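Local coordinates for protein excinuclease ABC, subunit A. (Deinococcus radiodurans, PDB 2VF7) that binds DNA and hydrolyses ATP as a zinc-containing ABC protein of the UvrA family, probably helping to recognise damage for excision repair, at residues Lys684-Ala687 with Asp688-Leu692; Thr670-Asn673 with Ala674-Glu678. The protein carries 1 engineered substitution. One frame throughout, in Å; residues are numbered along the deposited sequence.

Interaction 1. Residues Lys684-Ala687 with Asp688-Leu692; sequences KNIA and DVLAL
The carboxamide of N685 and the carboxylate of D688 lie face to face, their planes only 5° apart, with N685 CG 3.6 Å from D688 CG. This is the capping box at the start of helix 686-690: N685 is the N-cap, and each side chain bonds the backbone N-H of the other residue. D688 OD1 takes N685 N-H on its anti side at 2.9 Å, in an almost straight bond (170° at the hydrogen). In return N685 OD1 receives D688 N at 2.6 Å, short but bent, the donor arriving nearly along the C=O axis; a weak second bond of 3.2 Å runs from A687 N to N685 OD1. The amide is brought back over the turn by placing CG between the backbone N and the carbonyl carbon (chi1 58°), the crowded position. Asparagine suits this place because its short side chain can offer an oxygen to amides at the helix start, and aspartate adds a negative group where the helix dipole would probably favour it. With an alanine here, D688 N would probably lose its side-chain acceptor, A687 N its weak one and the D688 carboxylate its stacked partner, though the bond from the backbone N-H of the capping residue could remain. Beyond the box, backbone bonds continue the turn, among them A691 N to A687 O at 3.0 Å. The aliphatic part of K684 crosses L692 at about a right angle, K684 CE 3.8 Å from L692 CD2, which lets a lysine contribute apolar packing before its amine turns off. I686 and L690 instead face helix 609-617, meeting F609 there, and the I686 branch ends with CD1 4.2 Å from V689 CG2.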
loop_
_atom_site.group_PDB
_atom_site.type_symbol
_atom_site.label_atom_id
_atom_site.label_comp_id
_atom_site.label_asym_id
_atom_site.label_seq_id
_atom_site.Cartn_x
_atom_site.Cartn_y
_atom_site.Cartn_z
ATOM N N LYS A 684 22.196 -32.810 -20.933
ATOM C CA LYS A 684 21.332 -31.956 -20.112
ATOM C C LYS A 684 22.007 -31.542 -18.795
ATOM O O LYS A 684 22.558 -32.392 -18.101
ATOM C CB LYS A 684 20.050 -32.715 -19.762
ATOM C CG LYS A 684 19.130 -32.986 -20.940
ATOM C CD LYS A 684 17.664 -33.033 -20.512
ATOM C CE LYS A 684 16.759 -33.376 -21.709
ATOM N NZ LYS A 684 17.141 -32.614 -22.938
ATOM N N ASN A 685 21.959 -30.260 -18.421
ATOM C CA ASN A 685 22.450 -29.875 -17.086
ATOM C C ASN A 685 21.376 -30.184 -16.058
ATOM O O ASN A 685 20.354 -30.728 -16.425
ATOM C CB ASN A 685 23.027 -28.434 -16.998
ATOM C CG ASN A 685 22.030 -27.338 -17.406
ATOM O OD1 ASN A 685 20.853 -27.405 -17.084
ATOM N ND2 ASN A 685 22.513 -26.328 -18.119
ATOM N N ILE A 686 21.594 -29.889 -14.783
ATOM C CA ILE A 686 20.636 -30.311 -13.756
ATOM C C ILE A 686 19.367 -29.443 -13.785
ATOM O O ILE A 686 18.301 -29.873 -13.331
ATOM C CB ILE A 686 21.276 -30.343 -12.316
ATOM C CG1 ILE A 686 20.301 -30.926 -11.273
ATOM C CG2 ILE A 686 21.731 -28.940 -11.873
ATOM C CD1 ILE A 686 20.004 -32.470 -11.368
ATOM N N ALA A 687 19.500 -28.225 -14.310
ATOM C CA ALA A 687 18.391 -27.287 -14.473
ATOM C C ALA A 687 17.645 -27.639 -15.740
ATOM O O ALA A 687 16.445 -27.380 -15.849
ATOM C CB ALA A 687 18.926 -25.859 -14.559
ATOM N N ASP A 688 18.367 -28.235 -16.697
ATOM C CA ASP A 688 17.764 -28.760 -17.916
ATOM C C ASP A 688 16.786 -29.852 -17.542
ATOM O O ASP A 688 15.691 -29.896 -18.115
ATOM C CB ASP A 688 18.799 -29.307 -18.903
ATOM C CG ASP A 688 19.440 -28.227 -19.783
ATOM O OD1 ASP A 688 20.624 -28.387 -20.107
ATOM O OD2 ASP A 688 18.782 -27.242 -20.178
ATOM N N VAL A 689 17.132 -30.710 -16.571
ATOM C CA VAL A 689 16.173 -31.749 -16.158
ATOM C C VAL A 689 14.994 -31.233 -15.322
ATOM O O VAL A 689 13.882 -31.636 -15.531
ATOM C CB VAL A 689 16.805 -33.084 -15.550
ATOM C CG1 VAL A 689 18.196 -33.435 -16.153
ATOM C CG2 VAL A 689 16.824 -33.125 -14.044
ATOM N N LEU A 690 15.238 -30.342 -14.375
ATOM C CA LEU A 690 14.160 -29.734 -13.600
ATOM C C LEU A 690 13.166 -28.898 -14.410
ATOM O O LEU A 690 12.022 -28.799 -14.019
ATOM C CB LEU A 690 14.740 -28.936 -12.457
ATOM C CG LEU A 690 15.437 -29.803 -11.408
ATOM C CD1 LEU A 690 16.343 -28.955 -10.551
ATOM C CD2 LEU A 690 14.404 -30.558 -10.549
ATOM N N ALA A 691 13.612 -28.320 -15.535
ATOM C CA ALA A 691 12.746 -27.627 -16.505
ATOM C C ALA A 691 11.897 -28.558 -17.394
ATOM O O ALA A 691 11.038 -28.097 -18.180
ATOM C CB ALA A 691 13.573 -26.685 -17.369
ATOM N N LEU A 692 12.136 -29.864 -17.264
ATOM C CA LEU A 692 11.473 -30.876 -18.062
ATOM C C LEU A 692 10.072 -31.127 -17.546
ATOM O O LEU A 692 9.837 -31.255 -16.334
ATOM C CB LEU A 692 12.281 -32.183 -18.058
ATOM C CG LEU A 692 12.971 -32.802 -19.285
ATOM C CD1 LEU A 692 13.315 -31.823 -20.382
ATOM C CD2 LEU A 692 14.216 -33.561 -18.874
#

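Interaction 2. Residues Thr670-Asn673 with Ala674-Glu678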
loop_
_atom_site.group_PDB
_atom_site.type_symbol
_atom_site.label_atom_id
_atom_site.label_comp_id
_atom_site.label_asym_id
_atom_site.label_seq_id
_atom_site.Cartn_x
_atom_site.Cartn_y
_atom_site.Cartn_z
ATOM N N THR A 670 17.162 -21.014 -12.084
ATOM C CA THR A 670 17.830 -22.306 -12.273
ATOM C C THR A 670 18.058 -23.025 -10.953
ATOM O O THR A 670 17.941 -24.247 -10.910
ATOM C CB THR A 670 19.156 -22.216 -13.075
ATOM O OG1 THR A 670 20.192 -21.598 -12.286
ATOM C CG2 THR A 670 18.948 -21.438 -14.401
ATOM N N ARG A 671 18.309 -22.261 -9.883
ATOM C CA ARG A 671 18.510 -22.756 -8.493
ATOM C C ARG A 671 19.960 -23.153 -8.148
ATOM O O ARG A 671 20.236 -23.544 -7.001
ATOM C CB ARG A 671 17.633 -23.955 -8.172
ATOM C CG ARG A 671 16.159 -23.766 -8.049
ATOM C CD ARG A 671 15.515 -25.129 -7.664
ATOM N NE ARG A 671 14.077 -25.192 -7.939
ATOM C CZ ARG A 671 13.109 -25.120 -7.017
ATOM N NH1 ARG A 671 13.403 -24.982 -5.732
ATOM N NH2 ARG A 671 11.830 -25.205 -7.380
ATOM N N TYR A 672 20.870 -23.064 -9.122
ATOM C CA TYR A 672 22.246 -23.540 -8.949
ATOM C C TYR A 672 23.249 -22.502 -9.382
ATOM O O TYR A 672 22.920 -21.635 -10.197
ATOM C CB TYR A 672 22.478 -24.832 -9.752
ATOM C CG TYR A 672 21.635 -26.004 -9.289
ATOM C CD1 TYR A 672 22.093 -26.867 -8.297
ATOM C CD2 TYR A 672 20.342 -26.236 -9.840
ATOM C CE1 TYR A 672 21.304 -27.947 -7.867
ATOM C CE2 TYR A 672 19.545 -27.315 -9.415
ATOM C CZ TYR A 672 20.040 -28.159 -8.426
ATOM O OH TYR A 672 19.283 -29.225 -8.008
ATOM N N ASN A 673 24.469 -22.575 -8.840
ATOM C CA ASN A 673 25.549 -21.710 -9.323
ATOM C C ASN A 673 25.977 -22.141 -10.725
ATOM O O ASN A 673 25.513 -23.166 -11.214
ATOM C CB ASN A 673 26.717 -21.552 -8.317
ATOM C CG ASN A 673 27.449 -22.848 -8.033
ATOM O OD1 ASN A 673 27.594 -23.704 -8.901
ATOM N ND2 ASN A 673 27.938 -22.988 -6.815
ATOM N N ALA A 674 26.812 -21.336 -11.380
ATOM C CA ALA A 674 27.175 -21.533 -12.781
ATOM C C ALA A 674 28.071 -22.739 -12.972
ATOM O O ALA A 674 28.038 -23.388 -14.007
ATOM C CB ALA A 674 27.871 -20.289 -13.322
ATOM N N GLU A 675 28.897 -23.014 -11.975
ATOM C CA GLU A 675 29.876 -24.088 -12.045
ATOM C C GLU A 675 29.200 -25.459 -11.971
ATOM O O GLU A 675 29.662 -26.418 -12.580
ATOM C CB GLU A 675 30.890 -23.911 -10.921
ATOM C CG GLU A 675 31.850 -25.047 -10.758
ATOM C CD GLU A 675 32.795 -24.815 -9.622
ATOM O OE1 GLU A 675 32.906 -23.643 -9.188
ATOM O OE2 GLU A 675 33.437 -25.796 -9.176
ATOM N N THR A 676 28.086 -25.530 -11.244
ATOM C CA THR A 676 27.290 -26.756 -11.154
ATOM C C THR A 676 26.577 -27.068 -12.482
ATOM O O THR A 676 26.336 -28.228 -12.795
ATOM C CB THR A 676 26.282 -26.661 -9.989
ATOM O OG1 THR A 676 26.963 -26.224 -8.804
ATOM C CG2 THR A 676 25.632 -27.979 -9.724
ATOM N N LEU A 677 26.286 -26.035 -13.278
ATOM C CA LEU A 677 25.468 -26.197 -14.489
ATOM C C LEU A 677 26.316 -26.528 -15.716
ATOM O O LEU A 677 25.787 -26.811 -16.802
ATOM C CB LEU A 677 24.612 -24.941 -14.756
ATOM C CG LEU A 677 23.632 -24.437 -13.689
ATOM C CD1 LEU A 677 23.357 -22.952 -13.901
ATOM C CD2 LEU A 677 22.345 -25.218 -13.714
ATOM N N GLU A 678 27.631 -26.482 -15.524
ATOM C CA GLU A 678 28.609 -26.927 -16.527
ATOM C C GLU A 678 28.666 -28.448 -16.683
ATOM O O GLU A 678 29.215 -28.945 -17.677
ATOM C CB GLU A 678 30.014 -26.402 -16.174
ATOM C CG GLU A 678 30.174 -24.891 -16.286
ATOM C CD GLU A 678 31.612 -24.445 -16.105
ATOM O OE1 GLU A 678 31.891 -23.226 -16.273
ATOM O OE2 GLU A 678 32.470 -25.310 -15.804
#
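N673 OD1 draws in both polar groups of T676: the backbone T676 N bonds to it at 3.0 Å, lying nearly in line with the C=O bond (173°) while the bond bends at the hydrogen (148°), and the hydroxyl T676 OG1 lies 2.6 Å away. The amide bond braces a turn of helical backbone angles, 674-678, that lacks the regular helix bonds and follows the zinc-binding cysteines C664 and C667. The backbone bond from L677 N to A674 O is weak, so the N673 oxygen probably contributes to holding the turn. Its CG stands between the backbone N and the carbonyl carbon (chi1 64°), which brings OD1 to T676 N, and asparagine is short enough to do this. The T676 hydroxyl also meets G639 O, so its proton may serve either oxygen, while R631 NE donates to it; R631 NH2 adds a weak bond to N673 OD1. A threonine suits this buried corner because its methyl turns to the aromatic side: T676 CG2 sits 4.0 Å from Y672 CD1, obliquely to the ring. The phenol itself runs away from the turn, and its hydroxyl is bonded to F632 O. L677 packs against the backbone of N673, where its branched end suits a place between backbone and side chains. Its CG packs 3.4 Å from N673 O, one methyl reaches Y672, with L677 CD2 4.0 Å from Y672 CB, and the other reaches the first residue of 670-673, L677 CD1 3.8 Å from T670 OG1.

The two sites follow one another along the chain, interaction 2 in the loop beside the zinc site and interaction 1 at the helix that comes next, and they touch directly. Y672 of 670-673 packs on I686 and L690 of helix 686-690, its CD2 3.7 Å from I686 CG2, and L677 CD2 lies 3.6 Å from A687 CB, so one apolar layer joins the loop to the helix. Both are partly buried and both use an asparagine oxygen to take an amide three residues on. Interaction 1 makes the exchange reciprocal through a carboxylate, whereas interaction 2 has a hydroxyl close by and R631 reaching both, weakly to the asparagine.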